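Side-chain contacts in S-adenosyl-L-methionine methyl transferase (Ruegeria pomeroyi DSS-3, PDB 3IHT), which binds S-adenosylmethionine and probably transfers its methyl group to an acceptor substrate: residues V24-C29 with G52-H57; Q63-Y68 with T106-H111; E94-T99 with E134-Q139; E120-F125 with S145-Y150. All blocks are in the same frame, centred on the assembly; numbering follows the deposited sequence.

Interaction 1 of 4, residues V24-C29 with G52-H57. With SAM (S-adenosylmethionine), chain C.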
# COMPACT_ATOMS: atom_id res chain seq x y z
N VAL A 24 -2.90 -7.72 2.62
CA VAL A 24 -3.29 -8.71 3.59
C VAL A 24 -3.38 -10.08 2.91
O VAL A 24 -2.93 -11.09 3.45
CB VAL A 24 -4.62 -8.28 4.27
CG1 VAL A 24 -5.23 -9.39 5.05
CG2 VAL A 24 -4.36 -7.07 5.21
N SER A 25 -3.91 -10.10 1.70
CA SER A 25 -4.04 -11.35 0.95
C SER A 25 -2.67 -11.90 0.52
O SER A 25 -2.43 -13.11 0.60
CB SER A 25 -4.97 -11.19 -0.24
OG SER A 25 -6.26 -10.76 0.17
N GLN A 26 -1.75 -11.02 0.11
CA GLN A 26 -0.39 -11.47 -0.24
C GLN A 26 0.32 -12.08 0.89
O GLN A 26 0.97 -13.13 0.74
CB GLN A 26 0.47 -10.29 -0.72
CG GLN A 26 0.11 -9.79 -2.04
CD GLN A 26 0.81 -8.47 -2.40
OE1 GLN A 26 1.11 -7.64 -1.53
NE2 GLN A 26 1.10 -8.30 -3.67
N ARG A 27 0.22 -11.45 2.06
CA ARG A 27 0.87 -11.98 3.20
C ARG A 27 0.29 -13.37 3.49
O ARG A 27 1.04 -14.33 3.69
CB ARG A 27 0.74 -11.06 4.39
CG ARG A 27 1.24 -11.66 5.67
CD ARG A 27 1.27 -10.62 6.79
NE ARG A 27 -0.07 -10.23 7.18
CZ ARG A 27 -0.36 -9.29 8.07
NH1 ARG A 27 0.61 -8.61 8.66
NH2 ARG A 27 -1.61 -9.01 8.37
N ALA A 28 -1.05 -13.48 3.54
CA ALA A 28 -1.71 -14.76 3.91
C ALA A 28 -1.37 -15.85 2.88
O ALA A 28 -0.97 -16.96 3.24
CB ALA A 28 -3.26 -14.55 4.03
N CYS A 29 -1.49 -15.51 1.60
CA CYS A 29 -1.24 -16.46 0.50
C CYS A 29 0.21 -16.87 0.42
O CYS A 29 0.52 -18.05 0.24
CB CYS A 29 -1.75 -15.90 -0.82
SG CYS A 29 -3.55 -15.87 -0.91
N GLY A 52 9.58 -3.23 -2.93
CA GLY A 52 10.23 -4.41 -2.41
C GLY A 52 9.64 -5.00 -1.13
O GLY A 52 10.30 -5.83 -0.46
N ARG A 53 8.40 -4.62 -0.78
CA ARG A 53 7.79 -5.14 0.45
C ARG A 53 7.53 -6.62 0.47
O ARG A 53 7.82 -7.28 1.47
CB ARG A 53 6.51 -4.36 0.86
CG ARG A 53 6.80 -2.89 1.17
CD ARG A 53 5.62 -2.15 1.82
NE ARG A 53 5.97 -0.78 2.16
CZ ARG A 53 5.90 0.27 1.33
NH1 ARG A 53 5.49 0.13 0.07
NH2 ARG A 53 6.28 1.46 1.78
N THR A 54 6.99 -7.19 -0.61
CA THR A 54 6.76 -8.63 -0.61
C THR A 54 8.09 -9.34 -0.71
O THR A 54 8.22 -10.41 -0.13
CB THR A 54 5.77 -9.22 -1.69
OG1 THR A 54 6.10 -8.73 -3.00
CG2 THR A 54 4.27 -8.92 -1.31
N TYR A 55 9.05 -8.79 -1.43
CA TYR A 55 10.38 -9.39 -1.47
C TYR A 55 10.98 -9.45 -0.04
O TYR A 55 11.52 -10.47 0.38
CB TYR A 55 11.30 -8.65 -2.42
CG TYR A 55 12.72 -9.19 -2.37
CD1 TYR A 55 13.03 -10.51 -2.71
CD2 TYR A 55 13.76 -8.34 -2.05
CE1 TYR A 55 14.37 -11.01 -2.62
CE2 TYR A 55 15.10 -8.79 -1.95
CZ TYR A 55 15.40 -10.13 -2.26
OH TYR A 55 16.72 -10.55 -2.17
N HIS A 56 10.87 -8.37 0.69
CA HIS A 56 11.36 -8.30 2.07
C HIS A 56 10.68 -9.36 2.92
O HIS A 56 11.33 -10.03 3.73
CB HIS A 56 11.10 -6.92 2.65
CG HIS A 56 11.80 -6.66 3.96
ND1 HIS A 56 11.21 -6.88 5.18
CD2 HIS A 56 13.05 -6.20 4.23
CE1 HIS A 56 12.05 -6.56 6.15
NE2 HIS A 56 13.18 -6.15 5.59
N HIS A 57 9.37 -9.52 2.72
CA HIS A 57 8.59 -10.53 3.44
C HIS A 57 9.08 -11.95 3.10
O HIS A 57 9.27 -12.77 4.01
CB HIS A 57 7.09 -10.39 3.10
CG HIS A 57 6.21 -11.03 4.12
ND1 HIS A 57 5.95 -10.44 5.34
CD2 HIS A 57 5.56 -12.22 4.13
CE1 HIS A 57 5.14 -11.22 6.03
NE2 HIS A 57 4.91 -12.32 5.33
N SAM C . 5.14 -6.71 -4.88
CA SAM C . 5.89 -5.42 -4.77
C SAM C . 5.99 -4.94 -3.31
O SAM C . 6.53 -3.85 -3.00
OXT SAM C . 5.42 -5.61 -2.41
CB SAM C . 5.31 -4.33 -5.70
CG SAM C . 5.53 -4.57 -7.21
SD SAM C . 4.93 -3.19 -8.28
CE SAM C . 3.15 -3.34 -7.92
C5' SAM C . 5.09 -3.99 -9.93
C4' SAM C . 6.52 -4.20 -10.42
O4' SAM C . 6.48 -5.07 -11.57
C3' SAM C . 7.22 -2.91 -10.88
O3' SAM C . 8.48 -2.73 -10.23
C2' SAM C . 7.35 -3.05 -12.39
O2' SAM C . 8.47 -2.41 -13.02
C1' SAM C . 7.40 -4.57 -12.54
N9 SAM C . 7.02 -5.02 -13.90
C8 SAM C . 5.81 -4.82 -14.54
N7 SAM C . 5.86 -5.40 -15.76
C5 SAM C . 7.09 -5.95 -15.94
C6 SAM C . 7.65 -6.66 -16.99
N6 SAM C . 6.98 -6.87 -18.15
N1 SAM C . 8.94 -7.13 -16.82
C2 SAM C . 9.68 -6.90 -15.68
N3 SAM C . 9.12 -6.18 -14.64
C4 SAM C . 7.84 -5.73 -14.77
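Gln-26 of helix 15-36 meets Thr-54, on the first turn of helix 53-61, through the methyl CG2 of the threonine. Followed outward, the glutamine touches it first with CB, 4.1 Å from Thr-54 CG2; the chain then runs extended past CG, CD comes in to 3.7 Å of the same methyl, OE1 ends 3.4 Å from it, and NE2, the other branch of the amide, lies at 4.0 Å. The two side chains cross at about a right angle. The end of the glutamine packs on a methyl, a contact without a hydrogen bond. Threonine suits the place because its two branches do different work. OG1 sits between the backbone N and the carbonyl carbon (chi1 49°), which aims it at the ligand: the amino N of S-adenosylmethionine donates to Thr-54 OG1 at 2.9 Å, and Glu-46 is a second partner of that hydroxyl. The next residue, Arg-27, lays its CG 3.7 Å from NE2 of His-57, about a turn beyond Thr-54, its guanidinium continuing to a salt bridge with Asp-17 of the second subunit. Glu-31 and Ser-14 of the second subunit hold the imidazole. Gly-52, at the N-cap, and Arg-53 both give their N-H to the ligand's carboxylate O, while Thr-54 N bonds OXT. A glycine-rich turn and helix start gripping the methionine carboxylate are characteristic of Rossmann-fold methyltransferases.

Interaction 2 of 4, residues Q63-Y68 with T106-H111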
# COMPACT_ATOMS: atom_id res chain seq x y z
N GLN A 63 13.01 -20.20 4.02
CA GLN A 63 14.20 -20.84 4.60
C GLN A 63 14.68 -21.94 3.66
O GLN A 63 13.88 -22.72 3.15
CB GLN A 63 13.86 -21.44 5.97
CG GLN A 63 13.13 -20.49 6.93
CD GLN A 63 13.91 -19.24 7.20
OE1 GLN A 63 15.13 -19.24 7.12
NE2 GLN A 63 13.21 -18.15 7.49
N GLY A 64 15.98 -21.98 3.37
CA GLY A 64 16.55 -23.09 2.60
C GLY A 64 16.27 -23.13 1.09
O GLY A 64 16.45 -24.19 0.46
N ARG A 65 15.82 -22.00 0.55
CA ARG A 65 15.61 -21.81 -0.89
C ARG A 65 16.10 -20.42 -1.27
O ARG A 65 16.05 -19.49 -0.46
CB ARG A 65 14.12 -21.90 -1.22
CG ARG A 65 13.58 -23.30 -1.20
CD ARG A 65 12.09 -23.31 -1.54
NE ARG A 65 11.25 -23.18 -0.35
CZ ARG A 65 9.93 -23.09 -0.39
NH1 ARG A 65 9.31 -23.06 -1.55
NH2 ARG A 65 9.23 -23.03 0.75
N GLU A 66 16.58 -20.31 -2.50
CA GLU A 66 17.02 -19.04 -3.08
C GLU A 66 15.79 -18.28 -3.53
O GLU A 66 14.76 -18.91 -3.86
CB GLU A 66 17.94 -19.28 -4.30
CG GLU A 66 19.14 -20.19 -4.05
CD GLU A 66 20.25 -20.07 -5.11
OE1 GLU A 66 20.02 -20.42 -6.29
OE2 GLU A 66 21.37 -19.65 -4.74
N ILE A 67 15.88 -16.95 -3.57
CA ILE A 67 14.80 -16.12 -4.14
C ILE A 67 15.42 -15.34 -5.32
O ILE A 67 16.38 -14.59 -5.12
CB ILE A 67 14.17 -15.13 -3.16
CG1 ILE A 67 13.62 -15.83 -1.90
CG2 ILE A 67 13.05 -14.28 -3.91
CD1 ILE A 67 13.44 -14.89 -0.67
N TYR A 68 14.92 -15.55 -6.54
CA TYR A 68 15.30 -14.74 -7.70
C TYR A 68 14.21 -13.71 -7.99
O TYR A 68 12.99 -14.01 -7.95
CB TYR A 68 15.53 -15.58 -8.94
CG TYR A 68 16.75 -16.44 -8.87
CD1 TYR A 68 16.70 -17.65 -8.21
CD2 TYR A 68 17.97 -16.01 -9.40
CE1 TYR A 68 17.84 -18.44 -8.11
CE2 TYR A 68 19.11 -16.79 -9.28
CZ TYR A 68 19.02 -18.00 -8.64
OH TYR A 68 20.11 -18.83 -8.50
N THR A 106 12.00 -26.02 -12.40
CA THR A 106 12.45 -26.30 -11.05
C THR A 106 11.97 -25.33 -9.99
O THR A 106 12.30 -25.49 -8.82
CB THR A 106 13.97 -26.33 -11.00
OG1 THR A 106 14.48 -25.09 -11.49
CG2 THR A 106 14.51 -27.56 -11.82
N ALA A 107 11.17 -24.33 -10.36
CA ALA A 107 10.73 -23.36 -9.36
C ALA A 107 9.74 -23.99 -8.40
O ALA A 107 8.81 -24.72 -8.81
CB ALA A 107 10.09 -22.11 -10.02
N SER A 108 9.89 -23.69 -7.11
CA SER A 108 8.96 -24.22 -6.09
C SER A 108 7.79 -23.29 -5.89
O SER A 108 6.70 -23.72 -5.48
CB SER A 108 9.70 -24.43 -4.76
OG SER A 108 10.28 -23.22 -4.26
N LEU A 109 8.00 -22.00 -6.11
CA LEU A 109 7.00 -20.98 -5.82
C LEU A 109 7.26 -19.80 -6.73
O LEU A 109 8.39 -19.28 -6.76
CB LEU A 109 7.07 -20.55 -4.34
CG LEU A 109 6.23 -19.38 -3.86
CD1 LEU A 109 4.72 -19.58 -4.16
CD2 LEU A 109 6.46 -19.12 -2.37
N VAL A 110 6.24 -19.36 -7.46
CA VAL A 110 6.33 -18.17 -8.32
C VAL A 110 5.27 -17.20 -7.82
O VAL A 110 4.08 -17.56 -7.72
CB VAL A 110 6.15 -18.50 -9.84
CG1 VAL A 110 6.17 -17.21 -10.72
CG2 VAL A 110 7.21 -19.53 -10.30
N HIS A 111 5.72 -16.00 -7.45
CA HIS A 111 4.84 -14.94 -6.96
C HIS A 111 4.84 -13.78 -7.94
O HIS A 111 5.93 -13.30 -8.31
CB HIS A 111 5.28 -14.41 -5.59
CG HIS A 111 4.48 -13.23 -5.14
ND1 HIS A 111 5.04 -12.01 -4.79
CD2 HIS A 111 3.14 -13.07 -5.01
CE1 HIS A 111 4.07 -11.16 -4.50
NE2 HIS A 111 2.90 -11.77 -4.65
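The backbones of 63-68 and 106-111 stay well apart, their nearest CA atoms, those of Arg-65 and Ser-108, being 8.8 Å from each other, so side chains must bridge the gap. Arg-65 does this with a long arm that turns at chi3 (-90°) and thereby swings the guanidinium across to the serine. Its NH1 donates to Ser-108 OG at 2.9 Å, with a nearly straight N-H...O angle of 161°, and the oxygen lies at the edge of the guanidinium, in its plane. CD of Arg-65 also packs against the hydroxyl, 3.3 Å from Ser-108 OG. Serine fits here because its short arm offers a compact acceptor whose hydroxyl also bonds the carbonyl of Gly-42. Leu-109 CB comes no nearer than 4.4 Å to Arg-65 NH1, a loose packing contact. The other links of the guanidinium run to Thr-37 through NH1 and to the carbonyl of Ile-34 through NH2, tying it to the end of helix 15-36. A methionine in place of Arg-65 would probably leave Ser-108 OG without this donor and the Ile-34 carbonyl without its guanidinium partner. Strands 67-71 and 107-112 flank strand 44-47, and this contact spans that middle strand near its start, at the end of the Rossmann-like sheet where its parallel strands begin.

Interaction 3 of 4, residues E94-T99 with E134-Q139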
# COMPACT_ATOMS: atom_id res chain seq x y z
N GLU A 94 10.82 -11.57 -22.14
CA GLU A 94 12.04 -12.18 -22.63
C GLU A 94 12.79 -12.98 -21.56
O GLU A 94 13.34 -14.03 -21.85
CB GLU A 94 13.00 -11.12 -23.20
CG GLU A 94 12.57 -10.57 -24.56
CD GLU A 94 11.44 -9.56 -24.44
OE1 GLU A 94 11.62 -8.54 -23.71
OE2 GLU A 94 10.37 -9.77 -25.08
N THR A 95 12.84 -12.47 -20.34
CA THR A 95 13.64 -13.12 -19.31
C THR A 95 13.05 -14.43 -18.76
O THR A 95 13.81 -15.29 -18.34
CB THR A 95 13.99 -12.19 -18.13
OG1 THR A 95 12.81 -11.89 -17.38
CG2 THR A 95 14.69 -10.90 -18.60
N LEU A 96 11.74 -14.59 -18.76
CA LEU A 96 11.18 -15.89 -18.37
C LEU A 96 11.64 -17.02 -19.31
O LEU A 96 12.19 -18.02 -18.83
CB LEU A 96 9.65 -15.84 -18.17
CG LEU A 96 9.19 -15.27 -16.82
CD1 LEU A 96 7.70 -14.98 -16.79
CD2 LEU A 96 9.55 -16.27 -15.68
N PRO A 97 11.49 -16.85 -20.64
CA PRO A 97 11.99 -17.92 -21.51
C PRO A 97 13.50 -18.15 -21.38
O PRO A 97 13.96 -19.27 -21.40
CB PRO A 97 11.64 -17.42 -22.91
CG PRO A 97 10.51 -16.53 -22.73
CD PRO A 97 10.64 -15.90 -21.36
N ALA A 98 14.26 -17.08 -21.22
CA ALA A 98 15.72 -17.21 -21.02
C ALA A 98 16.06 -18.00 -19.73
O ALA A 98 16.98 -18.87 -19.70
CB ALA A 98 16.38 -15.83 -20.98
N THR A 99 15.31 -17.71 -18.67
CA THR A 99 15.51 -18.37 -17.40
C THR A 99 15.11 -19.85 -17.48
O THR A 99 15.73 -20.70 -16.85
CB THR A 99 14.75 -17.63 -16.27
OG1 THR A 99 15.23 -16.27 -16.23
CG2 THR A 99 14.98 -18.33 -14.92
N GLU A 134 3.87 -20.80 -16.58
CA GLU A 134 3.48 -22.20 -16.30
C GLU A 134 4.62 -23.24 -16.41
O GLU A 134 4.78 -24.05 -15.48
CB GLU A 134 2.27 -22.63 -17.15
CG GLU A 134 1.72 -23.97 -16.78
CD GLU A 134 0.26 -24.17 -17.21
OE1 GLU A 134 -0.30 -23.31 -17.95
OE2 GLU A 134 -0.33 -25.18 -16.79
N PRO A 135 5.45 -23.19 -17.46
CA PRO A 135 6.52 -24.19 -17.60
C PRO A 135 7.62 -24.18 -16.52
O PRO A 135 8.43 -25.12 -16.47
CB PRO A 135 7.15 -23.91 -18.99
CG PRO A 135 6.19 -22.98 -19.67
CD PRO A 135 5.44 -22.25 -18.61
N HIS A 136 7.65 -23.15 -15.68
CA HIS A 136 8.70 -22.98 -14.69
C HIS A 136 8.50 -23.80 -13.41
O HIS A 136 9.48 -24.00 -12.68
CB HIS A 136 8.87 -21.52 -14.33
CG HIS A 136 9.50 -20.71 -15.42
ND1 HIS A 136 10.85 -20.44 -15.48
CD2 HIS A 136 8.96 -20.17 -16.54
CE1 HIS A 136 11.10 -19.74 -16.57
NE2 HIS A 136 9.97 -19.56 -17.23
N LEU A 137 7.27 -24.21 -13.13
CA LEU A 137 6.93 -24.85 -11.88
C LEU A 137 7.33 -26.34 -11.83
O LEU A 137 7.03 -27.12 -12.76
CB LEU A 137 5.46 -24.71 -11.58
CG LEU A 137 4.90 -23.40 -11.08
CD1 LEU A 137 3.45 -23.66 -10.71
CD2 LEU A 137 5.66 -22.87 -9.88
N ALA A 138 8.04 -26.69 -10.77
CA ALA A 138 8.25 -28.10 -10.41
C ALA A 138 6.93 -28.75 -10.01
O ALA A 138 5.97 -28.08 -9.65
CB ALA A 138 9.28 -28.22 -9.28
N GLN A 139 6.89 -30.07 -10.06
CA GLN A 139 5.75 -30.78 -9.49
C GLN A 139 5.61 -30.42 -8.03
O GLN A 139 6.60 -30.42 -7.27
CB GLN A 139 5.92 -32.30 -9.67
CG GLN A 139 5.85 -32.75 -11.09
CD GLN A 139 6.01 -34.27 -11.25
OE1 GLN A 139 5.38 -35.06 -10.54
NE2 GLN A 139 6.83 -34.67 -12.21
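The carbonyl oxygen of Thr-95 is gripped twice by Thr-99 one turn further along helix 92-103: OG1 donates to it at 2.7 Å and the backbone N at 2.9 Å, the two reaching Thr-95 O from opposite faces of its plane. By folding its hydroxyl back onto the helix, threonine satisfies its own polar group; it meets the ring edge of His-136 with its backbone C and its CB, the latter 4.2 Å from His-136 CE1. The imidazole enters from the short 3-10 segment 134-136, its CG anti to the carbonyl carbon (chi1 -71°), which sends the ring toward the helix beside Leu-96. Leu-96 CD2 rests over one face of the ring, 3.9 Å from its centroid and 22° off the normal, a CH-pi contact displaced toward the ring's rim. At the edge, in the ring plane, comes the carbonyl of the same leucine, with His-136 CE1 3.0 Å from Leu-96 O. Pro-97, whose nitrogen has no N-H for the turn before, kinks the helix here. Histidine suits the spot by offering a flat face to the methyl and an edge to the carbonyl. Replacing His-136 by alanine is likely to open a gap under the Leu-96 methyl and to take the ring edge from Leu-96 O. Phe-70 of strand 67-71 touches both Leu-96 and Thr-99, while Leu-100 packs on the histidine. Backbone bonds of His-136 and Ala-138 to Ala-107 join 134-139 to the start of strand 107-112, and the ring lies between helix 92-103 and the 3-10 segment after helix 119-133.

Interaction 4 of 4, residues E120-F125 with S145-Y150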
# COMPACT_ATOMS: atom_id res chain seq x y z
N GLU A 120 -7.79 -3.27 -16.44
CA GLU A 120 -8.02 -3.95 -17.71
C GLU A 120 -6.67 -4.33 -18.34
O GLU A 120 -6.51 -5.43 -18.83
CB GLU A 120 -8.85 -3.06 -18.64
CG GLU A 120 -10.27 -2.73 -18.14
CD GLU A 120 -10.34 -1.90 -16.84
OE1 GLU A 120 -9.59 -0.90 -16.65
OE2 GLU A 120 -11.18 -2.28 -16.00
N LYS A 121 -5.71 -3.40 -18.31
CA LYS A 121 -4.36 -3.68 -18.80
C LYS A 121 -3.78 -4.82 -17.95
O LYS A 121 -3.12 -5.69 -18.46
CB LYS A 121 -3.40 -2.48 -18.72
CG LYS A 121 -3.68 -1.35 -19.67
CD LYS A 121 -2.56 -0.32 -19.70
CE LYS A 121 -2.82 0.76 -20.74
NZ LYS A 121 -1.78 1.87 -20.69
N ASN A 122 -4.03 -4.80 -16.62
CA ASN A 122 -3.48 -5.87 -15.78
C ASN A 122 -3.96 -7.25 -16.20
O ASN A 122 -3.19 -8.22 -16.21
CB ASN A 122 -3.79 -5.60 -14.29
CG ASN A 122 -3.09 -4.36 -13.76
OD1 ASN A 122 -2.17 -3.79 -14.39
ND2 ASN A 122 -3.52 -3.92 -12.57
N ASP A 123 -5.25 -7.35 -16.53
CA ASP A 123 -5.85 -8.60 -16.94
C ASP A 123 -5.35 -9.09 -18.31
O ASP A 123 -5.08 -10.29 -18.50
CB ASP A 123 -7.35 -8.50 -16.91
CG ASP A 123 -8.02 -9.71 -17.49
OD1 ASP A 123 -7.95 -10.82 -16.92
OD2 ASP A 123 -8.64 -9.58 -18.56
N ARG A 124 -5.16 -8.17 -19.25
CA ARG A 124 -4.53 -8.57 -20.53
C ARG A 124 -3.10 -9.10 -20.34
O ARG A 124 -2.68 -10.05 -21.02
CB ARG A 124 -4.54 -7.43 -21.53
CG ARG A 124 -5.95 -7.07 -21.97
CD ARG A 124 -5.92 -6.10 -23.11
NE ARG A 124 -5.49 -4.75 -22.75
CZ ARG A 124 -6.29 -3.78 -22.31
NH1 ARG A 124 -7.57 -3.98 -22.06
NH2 ARG A 124 -5.79 -2.57 -22.11
N PHE A 125 -2.36 -8.49 -19.42
CA PHE A 125 -1.00 -8.92 -19.15
C PHE A 125 -0.96 -10.27 -18.45
O PHE A 125 -0.17 -11.13 -18.79
CB PHE A 125 -0.26 -7.89 -18.29
CG PHE A 125 1.22 -8.14 -18.19
CD1 PHE A 125 2.04 -8.05 -19.30
CD2 PHE A 125 1.80 -8.46 -16.97
CE1 PHE A 125 3.41 -8.28 -19.22
CE2 PHE A 125 3.19 -8.69 -16.88
CZ PHE A 125 3.98 -8.59 -17.99
N SER A 145 -0.65 -15.08 -7.37
CA SER A 145 -0.74 -13.86 -8.17
C SER A 145 -1.80 -12.91 -7.62
O SER A 145 -2.77 -13.33 -7.07
CB SER A 145 -1.14 -14.20 -9.61
OG SER A 145 -1.03 -13.04 -10.46
N SER A 146 -1.57 -11.61 -7.81
CA SER A 146 -2.57 -10.61 -7.50
C SER A 146 -3.49 -10.35 -8.70
O SER A 146 -4.37 -9.49 -8.61
CB SER A 146 -1.90 -9.32 -7.01
OG SER A 146 -0.80 -8.94 -7.81
N ASP A 147 -3.32 -11.13 -9.79
CA ASP A 147 -4.23 -11.13 -10.94
C ASP A 147 -4.72 -12.56 -11.21
O ASP A 147 -3.93 -13.49 -11.15
CB ASP A 147 -3.44 -10.71 -12.21
CG ASP A 147 -2.86 -9.27 -12.15
OD1 ASP A 147 -3.71 -8.36 -12.12
OD2 ASP A 147 -1.59 -9.08 -12.18
N ARG A 148 -6.00 -12.73 -11.52
CA ARG A 148 -6.50 -13.99 -12.03
C ARG A 148 -5.72 -14.46 -13.27
O ARG A 148 -5.47 -13.67 -14.16
CB ARG A 148 -7.96 -13.89 -12.40
CG ARG A 148 -8.54 -15.25 -12.80
CD ARG A 148 -9.97 -15.17 -13.21
NE ARG A 148 -10.79 -14.66 -12.12
CZ ARG A 148 -11.38 -15.40 -11.18
NH1 ARG A 148 -11.23 -16.72 -11.11
NH2 ARG A 148 -12.11 -14.77 -10.25
N MSE A 149 -5.32 -15.74 -13.29
CA MSE A 149 -4.42 -16.24 -14.31
C MSE A 149 -5.15 -17.15 -15.29
O MSE A 149 -6.31 -17.51 -15.07
CB MSE A 149 -3.24 -16.96 -13.66
CG MSE A 149 -2.48 -16.12 -12.69
SE MSE A 149 -1.70 -14.45 -13.43
CE MSE A 149 -0.11 -15.24 -14.20
N TYR A 150 -4.49 -17.49 -16.38
CA TYR A 150 -5.06 -18.25 -17.46
C TYR A 150 -4.18 -19.44 -17.81
O TYR A 150 -3.56 -19.47 -18.88
CB TYR A 150 -5.21 -17.32 -18.67
CG TYR A 150 -6.18 -16.16 -18.47
CD1 TYR A 150 -5.78 -15.00 -17.84
CD2 TYR A 150 -7.48 -16.23 -18.97
CE1 TYR A 150 -6.65 -13.93 -17.68
CE2 TYR A 150 -8.35 -15.16 -18.82
CZ TYR A 150 -7.95 -14.03 -18.17
OH TYR A 150 -8.82 -12.96 -18.05
O HOH W 1 -0.82 -7.94 -14.52
O HOH W 2 -5.10 -5.82 -11.30
O HOH W 3 -6.56 -11.17 -14.63
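One direct hydrogen bond carries this contact: Tyr-150 OH donates to Asp-123 OD1 at 2.6 Å, and OD1 receives it on its syn lone pair. The oxygen approaches the edge of the phenol ring in its plane, with the carboxylate turned 52° against the ring. Asp-123 has its CG anti to the backbone N (chi1 172°), beside the carbonyl carbon, which brings the carboxylate to the tyrosine, and the long tyrosine spans the remaining distance. Arg-127 lends the tyrosine ring a cation-pi partner.

Van der Waals contact is slight, Asn-122 CB lying 3.5 Å from Asp-147 OD1.

Water does the rest. One molecule donates to both Asn-122 O and Asp-147 OD2, at 2.7 Å to the latter; a second accepts from Asn-122 ND2 and donates to Asp-147 OD1; a third links Asp-123 OD1 to Arg-148 O. Aspartate suits Asp-147 because its two oxygens can each receive a water. The amide oxygen of Asn-122 is bonded to Gly-116 N.

The solvent-mediated seam fastens helix 119-133 to the loop after strand 141-145, beside the S-adenosylmethionine pocket of this Rossmann-like fold, which Phe-125 helps to line.

Overall arrangement
All four contacts lie in one Rossmann-like domain that binds S-adenosylmethionine. Interaction 1 grips the ligand directly, and interaction 2, its centre 14 Å away, touches interaction 1 where Thr-54 OG1 comes within 3.5 Å of His-111 CE1. Interactions 2 and 3 alternate along the chain and are joined by backbone pairing, Ala-107 N to His-136 O at 2.9 Å being a probable hydrogen bond. Interactions 1 and 3 lie on opposite sides of the chain's centre, 22 Å apart between centres, yet the Leu-96 side chain is about 8 Å from the ligand. Interaction 4 touches none of the others, but its Phe-125 touches S-adenosylmethionine and the Asn-122 side chain is about 8 Å from it.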